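PDB 6UBD: Glyco_hydro_cc domain-containing protein from Trichoderma gamsii, which probably binds beta-1,3-glucan oligosaccharides, as a subgroup VII member of glycoside hydrolase family 128. Local coordinates for residues 226-231 / 238-243; 48-53 / 270-275. One frame throughout, in Å; residues are numbered along the deposited sequence. Where two conformers were deposited one is given.

The two contacts lie side by side, centres about 10 Å apart, where the last strand of the barrel-like sheet, 237-243, pairs with the first, 35-38. Contact 1 pairs helix 217-233 with the strand that follows it, 237-243, and is wholly buried. Contact 2 brings the late residues of helix 263-273 against the loop leading into strand 52-54. Along the chain, contact 1 falls inside the long loop that contact 2 closes. Strand 35-38 lies between 237-243 and 52-54 and pairs parallel with both, so the contacts bring the last two helices of the fold to where the sheet's ends meet. They also touch: Trp52 packs on Ala239 and Ala241, and Tyr275 OH probably hydrogen-bonds Asp229 OD1.

Contact 1: 226-231 / 238-243; sequences DIVDLF and LAYAYT
The phenol oxygen Tyr240 OH is hydrogen-bonded to Glu232 OE2 of helix 217-233, and the methyl Val228 CG1 of the same helix lies 3.5 Å from Tyr240 OH. The side chains of Val228 and Tyr240 meet at about a right angle; the methyl sits at the hydroxyl end of the ring, and Phe231 meets its inner part. There Phe231 CD2 comes to 3.5 Å from Tyr240 CG, while Phe231 CB approaches Tyr240 CD2 equally closely, at 3.5 Å. The two rings are inclined by 30° with centroids 5.2 Å apart; they are slid past one another with little overlap, and the contact is carried by Phe231 CB and CD2 against Tyr240 CB, CG and CD2. Tyr240 CG stands between its backbone N and carbonyl carbon (chi1 56°), which sends the ring across to the helix. Within the helix, Ile227 CG1 rests over one face of the Phe231 ring, near its rim. Val199 of strand 197-206 also touches Phe231, and Tyr268 of helix 263-273 packs on both Val228 and Tyr240. Helix 217-233 thus links the neighbouring parallel strands 197-206 and 237-243, a beta-alpha-beta crossover as in the (beta/alpha)8 barrels of glycoside hydrolases.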
loop_
_atom_site.group_PDB
_atom_site.type_symbol
_atom_site.label_atom_id
_atom_site.label_comp_id
_atom_site.label_asym_id
_atom_site.label_seq_id
_atom_site.Cartn_x
_atom_site.Cartn_y
_atom_site.Cartn_z
ATOM N N ASP A 226 -1.856 15.549 -10.301
ATOM C CA ASP A 226 -0.403 15.815 -10.139
ATOM C C ASP A 226 0.346 14.577 -9.586
ATOM O O ASP A 226 1.448 14.278 -10.096
ATOM C CB ASP A 226 -0.184 17.021 -9.216
ATOM C CG ASP A 226 -0.522 18.388 -9.779
ATOM O OD1 ASP A 226 -0.740 18.481 -11.005
ATOM O OD2 ASP A 226 -0.604 19.326 -8.946
ATOM N N ILE A 227 -0.241 13.899 -8.587
ATOM C CA ILE A 227 0.482 12.765 -7.961
ATOM C C ILE A 227 0.592 11.581 -8.911
ATOM O O ILE A 227 1.667 10.888 -8.950
ATOM C CB ILE A 227 -0.138 12.368 -6.598
ATOM C CG1 ILE A 227 0.991 11.852 -5.699
ATOM C CG2 ILE A 227 -1.296 11.387 -6.684
ATOM C CD1 ILE A 227 0.608 11.439 -4.309
ATOM N N VAL A 228 -0.399 11.286 -9.734
ATOM C CA VAL A 228 -0.322 10.193 -10.715
ATOM C C VAL A 228 0.768 10.548 -11.730
ATOM O O VAL A 228 1.600 9.695 -12.091
ATOM C CB VAL A 228 -1.682 9.892 -11.336
ATOM C CG1 VAL A 228 -1.569 8.994 -12.531
ATOM C CG2 VAL A 228 -2.617 9.276 -10.276
ATOM N N ASP A 229 0.773 11.809 -12.192
ATOM C CA ASP A 229 1.822 12.166 -13.164
ATOM C C ASP A 229 3.213 11.980 -12.526
ATOM O O ASP A 229 4.151 11.546 -13.218
ATOM C CB ASP A 229 1.617 13.603 -13.680
ATOM C CG ASP A 229 0.439 13.825 -14.618
ATOM O OD1 ASP A 229 -0.040 12.805 -15.199
ATOM O OD2 ASP A 229 0.022 15.037 -14.793
ATOM N N LEU A 230 3.359 12.458 -11.302
ATOM C CA LEU A 230 4.675 12.381 -10.598
ATOM C C LEU A 230 5.096 10.899 -10.460
ATOM O O LEU A 230 6.241 10.555 -10.804
ATOM C CB LEU A 230 4.584 13.089 -9.252
ATOM C CG LEU A 230 5.890 13.264 -8.407
ATOM C CD1 LEU A 230 5.625 14.345 -7.343
ATOM C CD2 LEU A 230 6.372 12.020 -7.731
ATOM N N PHE A 231 4.172 10.071 -9.983
ATOM C CA PHE A 231 4.501 8.617 -9.792
ATOM C C PHE A 231 4.866 7.985 -11.139
ATOM O O PHE A 231 5.822 7.196 -11.206
ATOM C CB PHE A 231 3.292 7.877 -9.185
ATOM C CG PHE A 231 2.959 8.193 -7.737
ATOM C CD1 PHE A 231 3.888 8.666 -6.820
ATOM C CD2 PHE A 231 1.669 7.972 -7.262
ATOM C CE1 PHE A 231 3.541 8.909 -5.492
ATOM C CE2 PHE A 231 1.337 8.170 -5.921
ATOM C CZ PHE A 231 2.311 8.594 -5.023
ATOM N N LEU A 238 7.450 1.951 -8.511
ATOM C CA LEU A 238 7.054 0.850 -9.441
ATOM C C LEU A 238 5.569 0.468 -9.278
ATOM O O LEU A 238 5.093 -0.296 -10.129
ATOM C CB LEU A 238 7.995 -0.348 -9.287
ATOM C CG LEU A 238 9.424 -0.105 -9.801
ATOM C CD1 LEU A 238 10.182 -1.375 -9.831
ATOM C CD2 LEU A 238 9.501 0.628 -11.169
ATOM N N ALA A 239 4.859 0.977 -8.270
ATOM C CA ALA A 239 3.418 0.696 -8.057
ATOM C C ALA A 239 2.876 1.739 -7.113
ATOM O O ALA A 239 3.609 2.249 -6.236
ATOM C CB ALA A 239 3.224 -0.707 -7.490
ATOM N N TYR A 240 1.578 2.063 -7.265
ATOM C CA TYR A 240 0.888 2.988 -6.347
ATOM C C TYR A 240 -0.572 2.558 -6.177
ATOM O O TYR A 240 -1.138 1.947 -7.106
ATOM C CB TYR A 240 1.014 4.452 -6.790
ATOM C CG TYR A 240 0.545 4.758 -8.189
ATOM C CD1 TYR A 240 -0.830 4.948 -8.475
ATOM C CD2 TYR A 240 1.451 4.847 -9.234
ATOM C CE1 TYR A 240 -1.273 5.210 -9.786
ATOM C CE2 TYR A 240 1.018 5.143 -10.544
ATOM C CZ TYR A 240 -0.352 5.308 -10.810
ATOM O OH TYR A 240 -0.815 5.568 -12.119
ATOM N N ALA A 241 -1.215 2.955 -5.106
ATOM C CA ALA A 241 -2.584 2.513 -4.800
ATOM C C ALA A 241 -3.357 3.567 -3.982
ATOM O O ALA A 241 -2.994 3.936 -2.866
ATOM C CB ALA A 241 -2.576 1.193 -4.064
ATOM N N TYR A 242 -4.476 4.061 -4.568
ATOM C CA TYR A 242 -5.450 4.986 -3.911
ATOM C C TYR A 242 -6.188 4.230 -2.782
ATOM O O TYR A 242 -6.760 3.198 -3.114
ATOM C CB TYR A 242 -6.413 5.480 -5.018
ATOM C CG TYR A 242 -7.407 6.573 -4.676
ATOM C CD1 TYR A 242 -8.334 6.410 -3.659
ATOM C CD2 TYR A 242 -7.428 7.766 -5.400
ATOM C CE1 TYR A 242 -9.251 7.414 -3.359
ATOM C CE2 TYR A 242 -8.367 8.754 -5.156
ATOM C CZ TYR A 242 -9.296 8.579 -4.152
ATOM O OH TYR A 242 -10.191 9.631 -3.919
ATOM N N THR A 243 -6.181 4.744 -1.553
ATOM C CA THR A 243 -6.859 4.076 -0.420
ATOM C C THR A 243 -8.307 4.534 -0.259
ATOM O O THR A 243 -8.610 5.750 -0.381
ATOM C CB THR A 243 -6.041 4.244 0.859
ATOM O OG1 THR A 243 -6.723 3.414 1.834
ATOM C CG2 THR A 243 -5.910 5.648 1.390
#

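Contact 2: 48-53 / 270-275; sequences DHLSWW and NAISKY
In the conformer described, His49 and Ser273 meet through a CH-pi contact, Ser273 CB lying 3.8 Å from the centroid of the imidazole and only 10° from the ring normal. The pairing joins the last helix of the beta/alpha barrel, 263-273, to the loop that enters strand 52-54. Beside it, Ile272 pushes its terminal methyl into the angle between two loop residues: Ile272 CD1 is 3.6 Å from His49 CB and also 3.6 Å from Leu50 CD2. That reach follows from the isoleucine torsions, with CG1 between the backbone N and the carbonyl carbon (chi1 66°) and CD1 extended beyond it. The two backbones are not bonded to each other directly but share a water, which donates one hydrogen to His49 O at 2.7 Å and the other to Ile272 O at 2.9 Å. Further out, Leu50 and Ile272 both rest on Ala35 of strand 35-38, which ties the apolar pair to the sheet, and the ring of His276 meets that of His49 at about 65°. With an alanine in place of His49, Ser273 CB would probably lose the flat surface beneath it and His276 its ring partner, opening a gap at this partly exposed border. The loop backbone is itself held by Arg33, whose NH1 hydrogen-bonds Asp48 O.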
loop_
_atom_site.group_PDB
_atom_site.type_symbol
_atom_site.label_atom_id
_atom_site.label_comp_id
_atom_site.label_asym_id
_atom_site.label_seq_id
_atom_site.Cartn_x
_atom_site.Cartn_y
_atom_site.Cartn_z
ATOM N N ASP A 48 -10.288 -1.649 -15.442
ATOM C CA ASP A 48 -9.703 -1.771 -16.809
ATOM C C ASP A 48 -8.399 -0.944 -16.970
ATOM O O ASP A 48 -7.651 -1.176 -17.911
ATOM C CB ASP A 48 -10.671 -1.423 -17.905
ATOM C CG ASP A 48 -10.121 -1.740 -19.277
ATOM O OD1 ASP A 48 -9.891 -2.906 -19.532
ATOM O OD2 ASP A 48 -10.080 -0.803 -20.163
ATOM N N HIS A 49 -8.082 -0.084 -16.010
ATOM C CA HIS A 49 -6.864 0.777 -16.073
ATOM C C HIS A 49 -5.852 0.404 -14.979
ATOM O O HIS A 49 -4.799 1.098 -14.866
ATOM C CB HIS A 49 -7.268 2.265 -15.946
ATOM C CG HIS A 49 -8.320 2.682 -16.905
ATOM N ND1 HIS A 49 -8.135 2.685 -18.245
ATOM C CD2 HIS A 49 -9.570 3.122 -16.645
ATOM C CE1 HIS A 49 -9.269 3.027 -18.832
ATOM N NE2 HIS A 49 -10.150 3.335 -17.843
ATOM N N LEU A 50 -6.162 -0.613 -14.159
ATOM C CA LEU A 50 -5.274 -1.104 -13.085
ATOM C C LEU A 50 -4.539 -2.327 -13.540
ATOM O O LEU A 50 -5.004 -3.063 -14.464
ATOM C CB LEU A 50 -6.106 -1.425 -11.848
ATOM C CG LEU A 50 -6.914 -0.292 -11.230
ATOM C CD1 LEU A 50 -7.602 -0.791 -9.988
ATOM C CD2 LEU A 50 -6.102 0.956 -10.873
ATOM N N SER A 51 -3.485 -2.698 -12.789
ATOM C CA SER A 51 -2.893 -4.066 -12.887
ATOM C C SER A 51 -3.121 -4.892 -11.602
ATOM O O SER A 51 -2.950 -6.150 -11.667
ATOM C CB SER A 51 -1.391 -4.011 -13.189
ATOM O OG SER A 51 -0.766 -3.250 -12.175
ATOM N N TRP A 52 -3.349 -4.255 -10.456
ATOM C CA TRP A 52 -3.249 -4.949 -9.155
ATOM C C TRP A 52 -4.128 -4.350 -8.112
ATOM O O TRP A 52 -4.575 -3.157 -8.245
ATOM C CB TRP A 52 -1.793 -4.919 -8.633
ATOM C CG TRP A 52 -1.252 -3.601 -8.177
ATOM C CD1 TRP A 52 -0.827 -2.580 -8.977
ATOM C CD2 TRP A 52 -1.088 -3.176 -6.814
ATOM N NE1 TRP A 52 -0.372 -1.558 -8.198
ATOM C CE2 TRP A 52 -0.510 -1.879 -6.848
ATOM C CE3 TRP A 52 -1.314 -3.789 -5.562
ATOM C CZ2 TRP A 52 -0.153 -1.201 -5.681
ATOM C CZ3 TRP A 52 -0.970 -3.085 -4.439
ATOM C CH2 TRP A 52 -0.378 -1.831 -4.500
ATOM N N TRP A 53 -4.416 -5.018 -7.018
ATOM C CA TRP A 53 -5.047 -4.415 -5.805
ATOM C C TRP A 53 -4.616 -5.171 -4.545
ATOM O O TRP A 53 -4.179 -6.342 -4.654
ATOM C CB TRP A 53 -6.574 -4.337 -5.899
ATOM C CG TRP A 53 -7.430 -5.469 -5.406
ATOM C CD1 TRP A 53 -8.256 -5.447 -4.301
ATOM C CD2 TRP A 53 -7.640 -6.768 -6.025
ATOM N NE1 TRP A 53 -8.997 -6.610 -4.217
ATOM C CE2 TRP A 53 -8.614 -7.440 -5.245
ATOM C CE3 TRP A 53 -7.061 -7.428 -7.113
ATOM C CZ2 TRP A 53 -9.044 -8.745 -5.545
ATOM C CZ3 TRP A 53 -7.483 -8.712 -7.412
ATOM C CH2 TRP A 53 -8.469 -9.344 -6.640
ATOM N N ASN A 270 -9.684 9.261 -14.294
ATOM C CA ASN A 270 -9.228 10.054 -15.454
ATOM C C ASN A 270 -7.707 10.150 -15.533
ATOM O O ASN A 270 -7.150 10.125 -16.565
ATOM C CB ASN A 270 -9.924 11.426 -15.505
ATOM C CG ASN A 270 -11.437 11.316 -15.743
ATOM O OD1 ASN A 270 -11.965 10.266 -16.208
ATOM N ND2 ASN A 270 -12.126 12.310 -15.228
ATOM N N ALA A 271 -7.026 10.173 -14.397
ATOM C CA ALA A 271 -5.527 10.250 -14.312
ATOM C C ALA A 271 -4.928 8.922 -14.773
ATOM O O ALA A 271 -4.058 8.929 -15.666
ATOM C CB ALA A 271 -5.087 10.636 -12.917
ATOM N N ILE A 272 -5.393 7.801 -14.227
ATOM C CA ILE A 272 -4.786 6.486 -14.603
ATOM C C ILE A 272 -5.113 6.065 -16.021
ATOM O O ILE A 272 -4.302 5.421 -16.706
ATOM C CB ILE A 272 -5.183 5.380 -13.599
ATOM C CG1 ILE A 272 -6.678 5.041 -13.613
ATOM C CG2 ILE A 272 -4.681 5.758 -12.184
ATOM C CD1 ILE A 272 -7.088 3.886 -12.690
ATOM N N SER A 273 -6.224 6.562 -16.568
ATOM C CA SER A 273 -6.583 6.240 -17.981
ATOM C C SER A 273 -5.621 6.942 -18.952
ATOM O O SER A 273 -5.431 6.402 -20.072
ATOM C CB SER A 273 -8.044 6.579 -18.253
ATOM O OG SER A 273 -8.429 6.396 -19.629
ATOM N N LYS A 274 -5.004 8.047 -18.571
ATOM C CA LYS A 274 -4.030 8.763 -19.436
ATOM C C LYS A 274 -2.842 7.847 -19.743
ATOM O O LYS A 274 -2.111 8.133 -20.712
ATOM C CB LYS A 274 -3.460 10.045 -18.774
ATOM C CG LYS A 274 -4.429 11.162 -18.537
ATOM C CD LYS A 274 -3.772 12.351 -17.836
ATOM C CE LYS A 274 -4.791 13.333 -17.270
ATOM N NZ LYS A 274 -4.337 14.007 -15.997
ATOM N N TYR A 275 -2.518 6.877 -18.867
ATOM C CA TYR A 275 -1.324 6.022 -19.012
ATOM C C TYR A 275 -1.676 4.661 -19.574
ATOM O O TYR A 275 -0.795 3.818 -19.689
ATOM C CB TYR A 275 -0.624 5.974 -17.652
ATOM C CG TYR A 275 -0.050 7.303 -17.268
ATOM C CD1 TYR A 275 1.178 7.701 -17.774
ATOM C CD2 TYR A 275 -0.778 8.225 -16.508
ATOM C CE1 TYR A 275 1.676 8.969 -17.552
ATOM C CE2 TYR A 275 -0.261 9.481 -16.254
ATOM C CZ TYR A 275 0.937 9.872 -16.813
ATOM O OH TYR A 275 1.391 11.135 -16.567
HETATM O O HOH W 1 -3.019 2.903 -15.895
#